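Local coordinates for protein tryptophan synthase alpha-subunit (PDB 1GEQ) that cleaves indole-3-glycerol phosphate to indole and glyceraldehyde 3-phosphate as the alpha subunit of tryptophan synthase, the enzyme of the last step of tryptophan biosynthesis, at residues D15-K18 and Q19-L22; V72-F75 and R76-S79; K150-D153 and D154-G158; V200-R203 and E204-V207; L223-I226 and I227-G231. One frame throughout, in Å; residues are numbered along the deposited sequence.

Contact 1. Residues D15-K18 and Q19-L22; sequences DPDK and QSTL
Asp17 is the N-cap of helix 18-28, which follows strand 6-12 in this TIM barrel, and its carboxylate accepts from Ser20 in the first turn. Ser20 N lies 2.8 Å from Asp17 OD1 and nearly in line with its C-O bond, while Ser20 OG comes in on the syn side, 34° out of the carboxylate plane. Both donors stand on one face of that plane. Asp17 has its CG lodged between backbone N and carbonyl carbon (chi1 50°), which turns the carboxylate back over the helix start; the other oxygen, OD2, forms a salt bridge to Arg232. With an alanine here, Ser20 N and OG would probably lose OD1 and Arg232 its carboxylate mate, so that the first turn could loosen. The main chain adds Thr21 N to Asp17 O at 3.1 Å and a longer bond from Leu22 N to Lys18 O. Cis-Pro16, rigid at a sharp bend, rests CG and CD on Ser20. Asp15 turns its carboxylate to Arg57, and its carbonyl is served by water, which donates to Asp15 O at 2.8 Å and accepts from Thr21 OG1 at 2.9 Å, while OG1 also bonds to Gly14 N.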
# COMPACT_ATOMS: atom_id res chain seq x y z
N ASP A 15 -11.68 -8.46 1.67
CA ASP A 15 -12.50 -8.18 0.48
C ASP A 15 -12.33 -9.29 -0.55
O ASP A 15 -11.31 -9.34 -1.24
CB ASP A 15 -12.08 -6.83 -0.13
CG ASP A 15 -12.87 -6.48 -1.38
OD1 ASP A 15 -12.41 -5.59 -2.13
OD2 ASP A 15 -13.93 -7.08 -1.63
N PRO A 16 -13.34 -10.17 -0.71
CA PRO A 16 -14.64 -10.29 -0.03
C PRO A 16 -14.60 -10.93 1.36
O PRO A 16 -15.55 -10.80 2.14
CB PRO A 16 -15.46 -11.11 -1.01
CG PRO A 16 -14.44 -12.09 -1.50
CD PRO A 16 -13.25 -11.17 -1.79
N ASP A 17 -13.53 -11.66 1.66
CA ASP A 17 -13.37 -12.32 2.95
C ASP A 17 -11.89 -12.58 3.22
O ASP A 17 -11.08 -12.57 2.30
CB ASP A 17 -14.21 -13.62 3.00
CG ASP A 17 -13.98 -14.52 1.80
OD1 ASP A 17 -12.89 -15.11 1.69
OD2 ASP A 17 -14.90 -14.63 0.97
N LYS A 18 -11.54 -12.83 4.48
CA LYS A 18 -10.14 -13.04 4.84
C LYS A 18 -9.45 -14.20 4.13
O LYS A 18 -8.25 -14.13 3.85
CB LYS A 18 -9.99 -13.21 6.36
CG LYS A 18 -10.54 -14.51 6.91
CD LYS A 18 -10.22 -14.65 8.40
CE LYS A 18 -10.58 -16.04 8.90
NZ LYS A 18 -10.28 -16.20 10.35
N GLN A 19 -10.20 -15.25 3.82
CA GLN A 19 -9.62 -16.40 3.13
C GLN A 19 -9.31 -16.07 1.67
O GLN A 19 -8.28 -16.48 1.14
CB GLN A 19 -10.57 -17.60 3.19
CG GLN A 19 -9.96 -18.87 2.64
CD GLN A 19 -8.76 -19.33 3.46
OE1 GLN A 19 -7.70 -19.64 2.91
NE2 GLN A 19 -8.93 -19.38 4.78
N SER A 20 -10.20 -15.33 1.03
CA SER A 20 -9.97 -14.96 -0.36
C SER A 20 -8.75 -14.05 -0.46
O SER A 20 -7.94 -14.19 -1.37
CB SER A 20 -11.21 -14.28 -0.94
OG SER A 20 -12.30 -15.19 -1.02
N THR A 21 -8.63 -13.12 0.49
CA THR A 21 -7.50 -12.19 0.50
C THR A 21 -6.20 -12.99 0.48
O THR A 21 -5.32 -12.74 -0.34
CB THR A 21 -7.51 -11.29 1.75
OG1 THR A 21 -8.73 -10.53 1.79
CG2 THR A 21 -6.33 -10.32 1.73
N LEU A 22 -6.09 -13.96 1.39
CA LEU A 22 -4.90 -14.81 1.46
C LEU A 22 -4.67 -15.49 0.11
O LEU A 22 -3.56 -15.50 -0.41
CB LEU A 22 -5.06 -15.86 2.57
CG LEU A 22 -3.92 -16.86 2.77
CD1 LEU A 22 -2.59 -16.11 2.95
CD2 LEU A 22 -4.21 -17.74 3.98
O HOH W 1 -8.59 -8.88 -0.58

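Contact 2. Residues V72-F75 and R76-S79; sequences VKEF and RRHS
Phe75 has its CG opposite the backbone N (chi1 -180°), carrying the ring to Ser79, and Glu74, bent at chi2 (-65°), brings its carboxylate round to Arg77. Ser79 CB lies over one face of the Phe75 ring, 4.0 Å from its centroid, in a CH-pi contact; serine is small enough to fit there, and its hydroxyl goes on to Asp29 and Thr81. Glu74 OE1 meets the edge of the Arg77 guanidinium in a weak salt bridge, 3.3 Å from Arg77 NE, the two planes turned 45° apart. Lys73 runs beside Arg77, its NZ 4.3 Å from Arg77 NH2, so the carboxylate probably offsets some of their repulsion. Arg76 sends its aliphatic CG past Val72 CG1, and its guanidinium binds Asp110, Gly108 O and Thr81 O, as well as Ser79 O at 3.1 Å from Arg76 NH1. Carbonyls are shared: Phe75 O receives His78 N at 2.9 Å and, weakly, Ser79 N, while Glu74 O takes Arg77 N and a weak bond from His78 ND1. This mixture of i to i+3 and i to i+4 bonds is found where an alpha-helix finishes, here helix 65-76, whose Phe75 packs on helix 18-28 and Ile35 in the alpha/beta barrel.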
# COMPACT_ATOMS: atom_id res chain seq x y z
N VAL A 72 -1.59 -12.03 7.26
CA VAL A 72 -0.14 -11.90 7.16
C VAL A 72 0.57 -13.11 7.77
O VAL A 72 1.53 -13.62 7.20
CB VAL A 72 0.35 -10.63 7.88
CG1 VAL A 72 1.87 -10.60 7.91
CG2 VAL A 72 -0.19 -9.39 7.17
N LYS A 73 0.09 -13.56 8.92
CA LYS A 73 0.70 -14.70 9.58
C LYS A 73 0.67 -15.90 8.65
O LYS A 73 1.69 -16.56 8.43
CB LYS A 73 -0.05 -15.02 10.87
CG LYS A 73 0.73 -15.90 11.82
CD LYS A 73 -0.19 -16.55 12.84
CE LYS A 73 -1.10 -17.58 12.18
NZ LYS A 73 -2.54 -17.25 12.36
N GLU A 74 -0.50 -16.19 8.09
CA GLU A 74 -0.65 -17.32 7.18
C GLU A 74 0.19 -17.16 5.93
O GLU A 74 0.77 -18.13 5.43
CB GLU A 74 -2.12 -17.48 6.78
CG GLU A 74 -2.94 -18.17 7.85
CD GLU A 74 -2.48 -19.60 8.07
OE1 GLU A 74 -2.40 -20.02 9.24
OE2 GLU A 74 -2.21 -20.29 7.07
N PHE A 75 0.26 -15.94 5.42
CA PHE A 75 1.05 -15.66 4.23
C PHE A 75 2.53 -15.90 4.52
O PHE A 75 3.26 -16.42 3.68
CB PHE A 75 0.84 -14.21 3.81
CG PHE A 75 1.61 -13.82 2.58
CD1 PHE A 75 1.23 -14.29 1.33
CD2 PHE A 75 2.71 -12.98 2.68
CE1 PHE A 75 1.95 -13.92 0.19
CE2 PHE A 75 3.43 -12.61 1.55
CZ PHE A 75 3.05 -13.08 0.30
N ARG A 76 2.96 -15.51 5.72
CA ARG A 76 4.34 -15.67 6.14
C ARG A 76 4.80 -17.12 6.14
O ARG A 76 5.99 -17.40 6.07
CB ARG A 76 4.55 -15.04 7.52
CG ARG A 76 4.76 -13.54 7.47
CD ARG A 76 6.09 -13.23 6.78
NE ARG A 76 6.26 -11.80 6.51
CZ ARG A 76 6.38 -11.29 5.29
NH1 ARG A 76 6.34 -12.08 4.23
NH2 ARG A 76 6.54 -9.98 5.13
N ARG A 77 3.85 -18.04 6.21
CA ARG A 77 4.16 -19.47 6.19
C ARG A 77 4.62 -19.90 4.80
O ARG A 77 5.28 -20.93 4.66
CB ARG A 77 2.94 -20.30 6.57
CG ARG A 77 2.85 -20.67 8.03
CD ARG A 77 1.60 -21.51 8.27
NE ARG A 77 0.78 -20.95 9.33
CZ ARG A 77 1.11 -20.95 10.61
NH1 ARG A 77 2.26 -21.49 11.00
NH2 ARG A 77 0.31 -20.39 11.51
N HIS A 78 4.30 -19.11 3.78
CA HIS A 78 4.69 -19.49 2.43
C HIS A 78 5.57 -18.48 1.70
O HIS A 78 6.06 -18.78 0.62
CB HIS A 78 3.44 -19.77 1.58
CG HIS A 78 2.37 -20.54 2.29
ND1 HIS A 78 1.43 -19.94 3.09
CD2 HIS A 78 2.11 -21.87 2.32
CE1 HIS A 78 0.63 -20.86 3.59
NE2 HIS A 78 1.01 -22.04 3.14
N SER A 79 5.77 -17.30 2.27
CA SER A 79 6.57 -16.29 1.58
C SER A 79 7.29 -15.28 2.46
O SER A 79 6.90 -15.04 3.60
CB SER A 79 5.69 -15.54 0.58
OG SER A 79 6.42 -14.52 -0.08

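Contact 3. Residues K150-D153 and D154-G158; sequences KVID and DMTTG
Thr156 reaches back to Ile152 at the C-terminal end of helix 146-155, and its side chain can be followed outward from CB. Thr156 CB rests 3.5 Å from Ile152 O. From it OG1 points back along the helix, beside the backbone N and opposite the carbonyl carbon (chi1 -62°), and donates to Ile152 O at 2.7 Å, standing 45° above the carbonyl plane. The same OG1 touches Ile152 CG2 at 3.8 Å, the two side chains crossing at a slant. Threonine suits this exit point because its hydroxyl supplies a donor to the last turn just as the main chain leaves helical geometry: Thr156 N gives only weak bonds to Ile152 O and Asp153 O, so Ile152 O is gripped by several donors. Just before it, Met155 sets CG 3.5 Å from Val151 O, and its bent tip puts CE against Val151 CG1 at 4.3 Å, a flexible apolar chain on the helix flank. Asp153 and Asp154 hold their like charges 4.6 Å apart, OD1 to OD1, with a water beside both oxygens. Asp153 is secured mainly by Arg191 N and Asn192 N, which probably stabilise its negative charge. The helix is the middle of the beta-alpha-beta unit between strands 135-140 and 159-163; Ile152, Met155 and Thr156 lean on Phe138 of the first strand, and Gly158 bonds to the Thr136 backbone as the second begins.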
# COMPACT_ATOMS: atom_id res chain seq x y z
N LYS A 150 11.23 16.75 1.70
CA LYS A 150 12.51 16.50 2.35
C LYS A 150 12.31 16.00 3.77
O LYS A 150 12.97 15.06 4.21
CB LYS A 150 13.35 17.78 2.39
CG LYS A 150 13.53 18.45 1.06
CD LYS A 150 14.45 19.65 1.18
CE LYS A 150 14.07 20.71 0.16
NZ LYS A 150 14.00 20.16 -1.22
N VAL A 151 11.41 16.65 4.50
CA VAL A 151 11.13 16.25 5.88
C VAL A 151 10.61 14.82 5.90
O VAL A 151 11.05 13.99 6.69
CB VAL A 151 10.10 17.18 6.54
CG1 VAL A 151 9.72 16.65 7.91
CG2 VAL A 151 10.69 18.59 6.66
N ILE A 152 9.65 14.54 5.02
CA ILE A 152 9.08 13.20 4.93
C ILE A 152 10.16 12.17 4.62
O ILE A 152 10.21 11.11 5.24
CB ILE A 152 8.00 13.14 3.83
CG1 ILE A 152 6.76 13.89 4.30
CG2 ILE A 152 7.66 11.70 3.48
CD1 ILE A 152 5.79 14.22 3.19
N ASP A 153 11.03 12.48 3.66
CA ASP A 153 12.11 11.57 3.30
C ASP A 153 13.01 11.27 4.50
O ASP A 153 13.45 10.14 4.68
CB ASP A 153 12.95 12.14 2.15
CG ASP A 153 13.99 11.15 1.62
OD1 ASP A 153 15.19 11.48 1.62
OD2 ASP A 153 13.59 10.04 1.22
N ASP A 154 13.27 12.28 5.33
CA ASP A 154 14.13 12.09 6.50
C ASP A 154 13.51 11.20 7.58
O ASP A 154 14.23 10.56 8.35
CB ASP A 154 14.51 13.43 7.15
CG ASP A 154 15.47 14.24 6.30
OD1 ASP A 154 16.22 13.65 5.49
OD2 ASP A 154 15.49 15.47 6.45
N MET A 155 12.18 11.16 7.66
CA MET A 155 11.53 10.33 8.66
C MET A 155 11.22 8.94 8.11
O MET A 155 10.86 8.04 8.87
CB MET A 155 10.22 10.97 9.12
CG MET A 155 10.35 12.34 9.74
SD MET A 155 8.77 12.85 10.43
CE MET A 155 7.77 13.01 8.94
N THR A 156 11.35 8.77 6.81
CA THR A 156 11.04 7.49 6.17
C THR A 156 12.15 6.45 6.23
O THR A 156 13.29 6.72 5.86
CB THR A 156 10.67 7.70 4.69
OG1 THR A 156 9.50 8.53 4.61
CG2 THR A 156 10.42 6.36 4.02
N THR A 157 11.80 5.24 6.68
CA THR A 157 12.77 4.15 6.73
C THR A 157 12.39 3.03 5.76
O THR A 157 13.20 2.14 5.49
CB THR A 157 12.93 3.57 8.18
OG1 THR A 157 11.68 3.07 8.65
CG2 THR A 157 13.43 4.66 9.15
N GLY A 158 11.17 3.09 5.23
CA GLY A 158 10.72 2.08 4.28
C GLY A 158 10.83 2.59 2.85
O GLY A 158 11.74 2.19 2.11
O HOH W 2 17.09 12.24 3.49

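Contact 4. Residues V200-R203 and E204-V207; sequences VSKR and EHVV
The imidazole of His205 carries the aliphatic chain of Lys202 over one face, with CG above the centre of the ring, a CH-pi contact. At its edge lies the backbone of the preceding loop: Ser201 N donates to His205 ND1 at 3.0 Å, 165° at the hydrogen and only 8° out of the ring plane, so ND1 acts as an acceptor. Histidine suits the place because it offers the lysine methylenes a flat surface and the loop an in-plane acceptor. Ser201 OG sits close by, 3.3 Å from His205 CE1. The second flat group, the Arg203 guanidinium, takes Val207 CG2 on one face, and the methyl is 3.4 Å from Arg203 NE; the two side chains cross at about a right angle. Arg203 is bent at chi2 (57°), which brings its chain forward along the helix to Val207, and its NH1 is bonded to Leu245 O near the C terminus.

These residues form the start of helix 203-211, which follows strand 194-197 of the barrel, with Lys202 at the N-cap position. No side-chain cap is made by Lys202; its carbonyl accepts from His205 N at 2.9 Å instead, and the imidazole ties the loop down. A leucine at His205 would probably deprive Ser201 N of its acceptor and let the loop drift from the first turn. His205 NE2 is buried without a polar partner. Val200 CG1 meets Val206 CG2 at 3.8 Å, the two side chains crossing at about a right angle, and the same CG1 lies 3.8 Å from His205 CB.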
# COMPACT_ATOMS: atom_id res chain seq x y z
N VAL A 200 -2.71 3.29 -12.07
CA VAL A 200 -2.25 2.57 -13.25
C VAL A 200 -3.32 1.57 -13.71
O VAL A 200 -3.95 0.92 -12.89
CB VAL A 200 -0.94 1.83 -12.92
CG1 VAL A 200 -0.65 0.76 -13.96
CG2 VAL A 200 0.20 2.83 -12.84
N SER A 201 -3.51 1.46 -15.02
CA SER A 201 -4.51 0.53 -15.56
C SER A 201 -4.02 -0.15 -16.84
O SER A 201 -4.64 -1.10 -17.32
CB SER A 201 -5.83 1.25 -15.83
OG SER A 201 -5.69 2.22 -16.86
N LYS A 202 -2.92 0.33 -17.40
CA LYS A 202 -2.39 -0.25 -18.63
C LYS A 202 -0.86 -0.33 -18.70
O LYS A 202 -0.15 0.42 -18.02
CB LYS A 202 -2.94 0.51 -19.84
CG LYS A 202 -2.77 2.01 -19.76
CD LYS A 202 -3.94 2.71 -20.43
CE LYS A 202 -4.10 2.30 -21.88
NZ LYS A 202 -5.40 2.75 -22.42
N ARG A 203 -0.37 -1.26 -19.52
CA ARG A 203 1.07 -1.49 -19.68
C ARG A 203 1.90 -0.23 -19.89
O ARG A 203 2.95 -0.06 -19.28
CB ARG A 203 1.30 -2.47 -20.84
CG ARG A 203 2.77 -2.75 -21.15
CD ARG A 203 3.54 -3.29 -19.95
NE ARG A 203 4.96 -3.46 -20.28
CZ ARG A 203 5.93 -3.63 -19.40
NH1 ARG A 203 5.65 -3.67 -18.10
NH2 ARG A 203 7.19 -3.75 -19.81
N GLU A 204 1.44 0.67 -20.76
CA GLU A 204 2.18 1.89 -21.02
C GLU A 204 2.35 2.77 -19.79
O GLU A 204 3.30 3.56 -19.72
CB GLU A 204 1.52 2.69 -22.14
CG GLU A 204 0.01 2.73 -22.08
CD GLU A 204 -0.58 3.54 -23.21
OE1 GLU A 204 -0.51 4.79 -23.14
OE2 GLU A 204 -1.10 2.94 -24.17
N HIS A 205 1.44 2.65 -18.82
CA HIS A 205 1.54 3.43 -17.59
C HIS A 205 2.77 2.97 -16.81
O HIS A 205 3.57 3.78 -16.34
CB HIS A 205 0.30 3.21 -16.71
CG HIS A 205 -0.96 3.82 -17.24
ND1 HIS A 205 -2.21 3.49 -16.76
CD2 HIS A 205 -1.16 4.74 -18.21
CE1 HIS A 205 -3.12 4.18 -17.41
NE2 HIS A 205 -2.52 4.95 -18.30
N VAL A 206 2.90 1.66 -16.66
CA VAL A 206 4.02 1.08 -15.94
C VAL A 206 5.33 1.44 -16.63
O VAL A 206 6.27 1.91 -15.99
CB VAL A 206 3.87 -0.46 -15.84
CG1 VAL A 206 5.10 -1.07 -15.20
CG2 VAL A 206 2.63 -0.80 -15.03
N VAL A 207 5.39 1.26 -17.95
CA VAL A 207 6.61 1.57 -18.70
C VAL A 207 7.01 3.04 -18.53
O VAL A 207 8.16 3.35 -18.25
CB VAL A 207 6.41 1.27 -20.20
CG1 VAL A 207 7.65 1.67 -20.99
CG2 VAL A 207 6.12 -0.22 -20.40

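Contact 5. Residues L223-I226 and I227-G231; sequences LVKI and IGEKG
Helix 221-230, the one that follows the last barrel strand 216-219, runs through this contact and ends at Gly231. Lys225 and Glu229, one turn apart, lie side by side and point the same way, with Lys225 NZ 3.9 Å from Glu229 OE2 in a long salt bridge. Lysine reaches it through a chain extended as far as CE and then turned at chi4 (-65°), while Glu229 is extended throughout, so two long flexible residues meet only at their charged ends. On the inward flank Ile227 lays CG1 3.6 Å from Leu223 O, and its side chain packs on Leu11, Ala234 and Pro16. Leu223 and Val224 also serve the interior, against Leu238 and Tyr10 respectively, which suits their apolar character. Ile226 turns to Phe237 and Lys241 of helix 235-246, and Lys230 makes a cation-pi contact with that same Phe237.

The backbone bonds are regular at first, Ile227 N to Leu223 O at 3.1 Å and Gly228 N to Val224 O at 2.9 Å. Lys230 N then meets Ile226 O at 2.7 Å, nearly straight out from the carbonyl, whereas Glu229 N divides itself weakly between Lys225 O and Ile226 O. Gly231, with phi 56°, turns the chain out of the helix. Long and on the exposed side of the helix, the ion pair is likely to contribute little beside the backbone bonds and the buried apolar side chains.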
# COMPACT_ATOMS: atom_id res chain seq x y z
N LEU A 223 -6.81 -3.73 -9.60
CA LEU A 223 -7.00 -5.08 -9.08
C LEU A 223 -8.26 -5.18 -8.24
O LEU A 223 -9.04 -6.13 -8.38
CB LEU A 223 -5.79 -5.50 -8.22
CG LEU A 223 -4.42 -5.50 -8.90
CD1 LEU A 223 -3.36 -5.85 -7.86
CD2 LEU A 223 -4.41 -6.48 -10.05
N VAL A 224 -8.47 -4.21 -7.36
CA VAL A 224 -9.64 -4.23 -6.50
C VAL A 224 -10.93 -4.15 -7.33
O VAL A 224 -11.96 -4.67 -6.91
CB VAL A 224 -9.60 -3.08 -5.47
CG1 VAL A 224 -8.37 -3.23 -4.58
CG2 VAL A 224 -9.57 -1.75 -6.18
N LYS A 225 -10.87 -3.51 -8.49
CA LYS A 225 -12.05 -3.42 -9.36
C LYS A 225 -12.44 -4.83 -9.82
O LYS A 225 -13.63 -5.15 -9.93
CB LYS A 225 -11.74 -2.56 -10.58
CG LYS A 225 -12.70 -2.80 -11.74
CD LYS A 225 -12.29 -2.00 -12.97
CE LYS A 225 -13.01 -2.50 -14.21
NZ LYS A 225 -12.59 -3.90 -14.55
N ILE A 226 -11.45 -5.65 -10.10
CA ILE A 226 -11.69 -7.02 -10.54
C ILE A 226 -12.30 -7.80 -9.39
O ILE A 226 -13.26 -8.55 -9.57
CB ILE A 226 -10.37 -7.69 -11.00
CG1 ILE A 226 -9.84 -6.95 -12.24
CG2 ILE A 226 -10.59 -9.17 -11.31
CD1 ILE A 226 -8.51 -7.47 -12.76
N ILE A 227 -11.77 -7.61 -8.19
CA ILE A 227 -12.29 -8.32 -7.03
C ILE A 227 -13.75 -7.95 -6.76
O ILE A 227 -14.57 -8.83 -6.46
CB ILE A 227 -11.43 -8.04 -5.78
CG1 ILE A 227 -10.04 -8.67 -5.98
CG2 ILE A 227 -12.11 -8.59 -4.52
CD1 ILE A 227 -9.05 -8.40 -4.85
N GLY A 228 -14.09 -6.67 -6.86
CA GLY A 228 -15.46 -6.27 -6.63
C GLY A 228 -16.40 -6.86 -7.67
O GLY A 228 -17.60 -7.00 -7.44
N GLU A 229 -15.85 -7.23 -8.82
CA GLU A 229 -16.63 -7.79 -9.90
C GLU A 229 -16.72 -9.32 -9.88
O GLU A 229 -17.78 -9.88 -10.12
CB GLU A 229 -16.06 -7.34 -11.24
CG GLU A 229 -16.82 -7.83 -12.45
CD GLU A 229 -16.13 -7.46 -13.74
OE1 GLU A 229 -16.59 -7.89 -14.82
OE2 GLU A 229 -15.11 -6.74 -13.67
N LYS A 230 -15.60 -9.98 -9.59
CA LYS A 230 -15.53 -11.44 -9.57
C LYS A 230 -15.57 -12.07 -8.19
O LYS A 230 -15.72 -13.29 -8.05
CB LYS A 230 -14.26 -11.92 -10.29
CG LYS A 230 -14.12 -11.42 -11.71
CD LYS A 230 -15.18 -12.02 -12.62
CE LYS A 230 -14.91 -11.66 -14.07
NZ LYS A 230 -15.84 -12.38 -14.98
N GLY A 231 -15.41 -11.25 -7.16
CA GLY A 231 -15.43 -11.78 -5.81
C GLY A 231 -14.40 -12.87 -5.58
O GLY A 231 -13.24 -12.76 -6.01

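From the N terminus, contact 1 closes the turn that starts helix 18-28 after strand 6-12, and contact 2 closes the end of helix 65-76 before strand 83-87. Contact 3 ends helix 146-155 ahead of strand 159-163, contact 4 begins helix 203-211 after strand 194-197, and contact 5 ends helix 221-230. All are local and lie in series, so none nests in or crosses another. Space joins some of them: Leu22 of contact 1 packs on Glu74 and Phe75 of contact 2, and Ile227 of contact 5 meets Asp15 and Pro16. Helix 221-230 thus meets the loop that leads into helix 18-28, while contact 3 stands across the chain's centre from contacts 1 and 5.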